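Local coordinates for alcohol dehydrogenase, zinc-containing (Thermotoga maritima, PDB 1VJ0), which is probably a zinc-dependent oxidoreductase of the medium-chain dehydrogenase family, perhaps an alcohol dehydrogenase, and binds two zinc ions per chain, at residues A[96-99]-A[100-104]; A[340-343]-A[344-347]. One frame throughout, in Å; residues are numbered along the deposited sequence.

Interaction 1: residues A[96-99]-A[100-104]; sequences ELLK and PGDLI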
loop_
_atom_site.group_PDB
_atom_site.type_symbol
_atom_site.label_atom_id
_atom_site.label_comp_id
_atom_site.label_asym_id
_atom_site.label_seq_id
_atom_site.Cartn_x
_atom_site.Cartn_y
_atom_site.Cartn_z
ATOM N N GLU A 96 25.712 -15.931 0.469
ATOM C CA GLU A 96 26.644 -17.021 0.192
ATOM C C GLU A 96 27.939 -16.436 -0.304
ATOM O O GLU A 96 27.947 -15.622 -1.215
ATOM C CB GLU A 96 26.146 -17.984 -0.887
ATOM C CG GLU A 96 24.776 -18.590 -0.683
ATOM C CD GLU A 96 24.588 -19.688 -1.724
ATOM O OE1 GLU A 96 25.471 -20.609 -1.812
ATOM O OE2 GLU A 96 23.604 -19.609 -2.473
ATOM N N LEU A 97 29.030 -16.932 0.249
ATOM C CA LEU A 97 30.370 -16.580 -0.151
ATOM C C LEU A 97 30.720 -17.064 -1.556
ATOM O O LEU A 97 30.644 -18.237 -1.842
ATOM C CB LEU A 97 31.404 -17.160 0.837
ATOM C CG LEU A 97 31.697 -16.299 2.064
ATOM C CD1 LEU A 97 32.523 -17.087 3.123
ATOM C CD2 LEU A 97 32.413 -15.023 1.682
ATOM N N LEU A 98 31.118 -16.135 -2.413
ATOM C CA LEU A 98 31.542 -16.437 -3.770
ATOM C C LEU A 98 32.923 -17.075 -3.709
ATOM O O LEU A 98 33.781 -16.678 -2.863
ATOM C CB LEU A 98 31.604 -15.146 -4.615
ATOM C CG LEU A 98 30.272 -14.385 -4.809
ATOM C CD1 LEU A 98 30.444 -13.231 -5.816
ATOM C CD2 LEU A 98 29.142 -15.272 -5.241
ATOM N N LYS A 99 33.121 -18.064 -4.593
ATOM C CA LYS A 99 34.388 -18.712 -4.801
ATOM C C LYS A 99 34.670 -18.873 -6.297
ATOM O O LYS A 99 33.733 -18.825 -7.109
ATOM C CB LYS A 99 34.390 -20.070 -4.081
ATOM C CG LYS A 99 33.277 -20.969 -4.457
ATOM C CD LYS A 99 33.383 -22.368 -3.782
ATOM C CE LYS A 99 32.261 -23.327 -4.307
ATOM N NZ LYS A 99 30.916 -22.671 -4.404
ATOM N N PRO A 100 35.942 -19.025 -6.674
ATOM C CA PRO A 100 36.307 -19.214 -8.092
ATOM C C PRO A 100 35.501 -20.366 -8.682
ATOM O O PRO A 100 35.344 -21.394 -8.045
ATOM C CB PRO A 100 37.808 -19.555 -8.045
ATOM C CG PRO A 100 38.287 -18.941 -6.748
ATOM C CD PRO A 100 37.118 -19.007 -5.793
ATOM N N GLY A 101 34.944 -20.179 -9.855
ATOM C CA GLY A 101 34.112 -21.232 -10.441
ATOM C C GLY A 101 32.609 -21.017 -10.278
ATOM O O GLY A 101 31.823 -21.634 -11.021
ATOM N N ASP A 102 32.175 -20.211 -9.299
ATOM C CA ASP A 102 30.753 -19.899 -9.168
ATOM C C ASP A 102 30.190 -19.200 -10.399
ATOM O O ASP A 102 30.843 -18.328 -10.976
ATOM C CB ASP A 102 30.470 -19.004 -7.962
ATOM C CG ASP A 102 30.637 -19.730 -6.631
ATOM O OD1 ASP A 102 30.664 -20.973 -6.595
ATOM O OD2 ASP A 102 30.768 -19.123 -5.554
ATOM N N LEU A 103 28.955 -19.549 -10.761
ATOM C CA LEU A 103 28.223 -18.839 -11.820
ATOM C C LEU A 103 27.436 -17.775 -11.139
ATOM O O LEU A 103 26.854 -18.010 -10.069
ATOM C CB LEU A 103 27.311 -19.775 -12.615
ATOM C CG LEU A 103 28.018 -20.962 -13.286
ATOM C CD1 LEU A 103 27.032 -21.907 -13.914
ATOM C CD2 LEU A 103 29.025 -20.506 -14.331
ATOM N N ILE A 104 27.438 -16.589 -11.738
ATOM C CA ILE A 104 26.728 -15.453 -11.197
ATOM C C ILE A 104 26.050 -14.603 -12.243
ATOM O O ILE A 104 26.430 -14.589 -13.426
ATOM C CB ILE A 104 27.696 -14.564 -10.343
ATOM C CG1 ILE A 104 28.801 -13.921 -11.204
ATOM C CG2 ILE A 104 28.257 -15.384 -9.227
ATOM C CD1 ILE A 104 29.560 -12.764 -10.470
HETATM O O HOH W 1 29.794 -20.214 -3.339
#
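The carboxylate of D102 has K99 N and CG over one face, while K99 NZ meets OD1 on its syn lone pair. The backbone N of K99 donates to OD2 of D102 at 2.8 Å, approaching 54° out of the carboxylate plane, and K99 CG sits 3.3 Å from D102 OD2. With chi1 at 55°, K99 CG lies between its backbone N and carbonyl carbon; the chain runs across the face, then bends at chi4, and NZ reaches OD1 of D102 at 2.8 Å in a salt bridge. A water joins D102 OD2, K99 NZ and L97 O. D102 N returns a 3.0 Å bond to K99 O, closing a type II beta turn that leads into strand 103-106 of the GroES-like domain; G101, with positive phi, takes its third position. Beyond the turn, L98 CD2 meets I104 CG2 at 4.1 Å, crossing at about a right angle, and both side chains touch V161 of strand 161-164. Replacing D102 by alanine would probably leave K99 NZ without its counter-charge, K99 N without its acceptor, and the lysine chain free to swing. Three donors, K99 N, K99 NZ and the water, converge on the buried carboxylate, which probably favours its ionised form.

Interaction 2: residues A[340-343]-A[344-347]; sequences SRNY and QLLS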
loop_
_atom_site.group_PDB
_atom_site.type_symbol
_atom_site.label_atom_id
_atom_site.label_comp_id
_atom_site.label_asym_id
_atom_site.label_seq_id
_atom_site.Cartn_x
_atom_site.Cartn_y
_atom_site.Cartn_z
ATOM N N SER A 340 13.479 -17.707 -14.060
ATOM C CA SER A 340 13.957 -19.055 -13.800
ATOM C C SER A 340 12.842 -20.102 -13.938
ATOM O O SER A 340 13.133 -21.257 -14.175
ATOM C CB SER A 340 14.585 -19.121 -12.408
ATOM O OG SER A 340 13.547 -19.154 -11.435
ATOM N N ARG A 341 11.585 -19.697 -13.792
ATOM C CA ARG A 341 10.466 -20.578 -14.078
ATOM C C ARG A 341 10.007 -20.500 -15.529
ATOM O O ARG A 341 9.040 -21.132 -15.880
ATOM C CB ARG A 341 9.287 -20.272 -13.191
ATOM C CG ARG A 341 9.555 -20.397 -11.684
ATOM C CD ARG A 341 8.299 -20.131 -10.824
ATOM N NE ARG A 341 7.988 -18.695 -10.650
ATOM C CZ ARG A 341 6.852 -18.087 -11.049
ATOM N NH1 ARG A 341 5.875 -18.737 -11.708
ATOM N NH2 ARG A 341 6.724 -16.774 -10.814
ATOM N N ASN A 342 10.672 -19.714 -16.371
ATOM C CA ASN A 342 10.181 -19.518 -17.736
ATOM C C ASN A 342 11.293 -19.522 -18.774
ATOM O O ASN A 342 11.174 -18.895 -19.867
ATOM C CB ASN A 342 9.430 -18.193 -17.767
ATOM C CG ASN A 342 8.136 -18.235 -16.997
ATOM O OD1 ASN A 342 7.154 -18.734 -17.494
ATOM N ND2 ASN A 342 8.116 -17.632 -15.822
ATOM N N TYR A 343 12.373 -20.229 -18.469
ATOM C CA TYR A 343 13.514 -20.278 -19.393
ATOM C C TYR A 343 13.141 -20.729 -20.802
ATOM O O TYR A 343 13.589 -20.149 -21.773
ATOM C CB TYR A 343 14.632 -21.217 -18.872
ATOM C CG TYR A 343 15.440 -20.652 -17.714
ATOM C CD1 TYR A 343 15.941 -19.357 -17.764
ATOM C CD2 TYR A 343 15.744 -21.431 -16.599
ATOM C CE1 TYR A 343 16.687 -18.811 -16.720
ATOM C CE2 TYR A 343 16.497 -20.890 -15.529
ATOM C CZ TYR A 343 16.980 -19.578 -15.613
ATOM O OH TYR A 343 17.723 -18.986 -14.603
ATOM N N GLN A 344 12.360 -21.777 -20.930
ATOM C CA GLN A 344 12.041 -22.267 -22.255
ATOM C C GLN A 344 11.198 -21.279 -23.089
ATOM O O GLN A 344 11.406 -21.146 -24.294
ATOM C CB GLN A 344 11.350 -23.621 -22.169
ATOM C CG GLN A 344 12.309 -24.799 -21.886
ATOM C CD GLN A 344 11.551 -26.114 -21.703
ATOM O OE1 GLN A 344 11.635 -27.006 -22.567
ATOM N NE2 GLN A 344 10.753 -26.214 -20.606
ATOM N N LEU A 345 10.243 -20.604 -22.468
ATOM C CA LEU A 345 9.499 -19.545 -23.164
ATOM C C LEU A 345 10.402 -18.386 -23.500
ATOM O O LEU A 345 10.431 -17.952 -24.628
ATOM C CB LEU A 345 8.300 -19.073 -22.325
ATOM C CG LEU A 345 7.264 -20.213 -22.175
ATOM C CD1 LEU A 345 6.124 -19.622 -21.392
ATOM C CD2 LEU A 345 6.798 -20.766 -23.458
ATOM N N LEU A 346 11.157 -17.890 -22.519
ATOM C CA LEU A 346 11.964 -16.688 -22.724
ATOM C C LEU A 346 13.151 -16.916 -23.646
ATOM O O LEU A 346 13.623 -15.966 -24.257
ATOM C CB LEU A 346 12.404 -16.083 -21.398
ATOM C CG LEU A 346 11.183 -15.595 -20.575
ATOM C CD1 LEU A 346 11.522 -15.334 -19.113
ATOM C CD2 LEU A 346 10.647 -14.316 -21.187
ATOM N N SER A 347 13.612 -18.160 -23.808
ATOM C CA SER A 347 14.712 -18.383 -24.752
ATOM C C SER A 347 14.242 -18.111 -26.172
ATOM O O SER A 347 15.073 -17.886 -27.045
ATOM C CB SER A 347 15.342 -19.788 -24.688
ATOM O OG SER A 347 14.373 -20.802 -24.880
#
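N342 crosses L345 obliquely and packs its CB on L346 CD1, at the start of helix 343-346. OD1 of N342 stands 4.1 Å from CD1 of L345, and CB of N342 is 3.8 Å from CD1 of L346. Although N342 occupies the N-cap position, its side chain makes no capping bond: with chi1 at -69° CG is anti to the carbonyl carbon, and ND2 is bonded to I338 O in the preceding helix. The backbone O of N342 instead receives L346 N at 2.8 Å, nearly along its C=O axis, and CG of L346 passes 3.4 Å from N342 O. The buried L346 side chain touches V172 and V213, so it is set against both helix 170-188 and helix 206-217. The Y343 ring packs on V172 and L173 of helix 170-188. One face of this ring carries S340 CA, 3.5 Å above the plane and toward the rim. A turn further on, S347 N donates to Y343 O at 2.8 Å, and S347 OG donates to Q344 O at 3.0 Å, coming from above that carbonyl's plane. The short helix is therefore held by backbone bonds and by a serine hydroxyl bonded to the carbonyl three residues back, while the asparagine amide bonds the preceding helix and the tyrosine hydroxyl bonds D168, distant in sequence, next to helix 170-188.

Overall arrangement
Following the chain from the N terminus, interaction 1 comes first, in the GroES-like domain: it closes a tight turn between the loop after strand 78-86 and strand 103-106, leading the chain back into the mixed sheet. The chain next supplies the four-cysteine zinc site, helix 170-188 with zinc ligand C178, and the parallel Rossmann-type sheet. Interaction 2 closes a single helical turn after helix 329-340, before strand 352-355 rejoins the mixed sheet, where its side chains pack against helices 170-188 and 206-217. The two contacts are in series, neither nested nor crossed. The centres of interactions 1 and 2 are about 23 Å apart, and the nearest atoms of interactions 1 and 2 are about 10 Å apart, without touching.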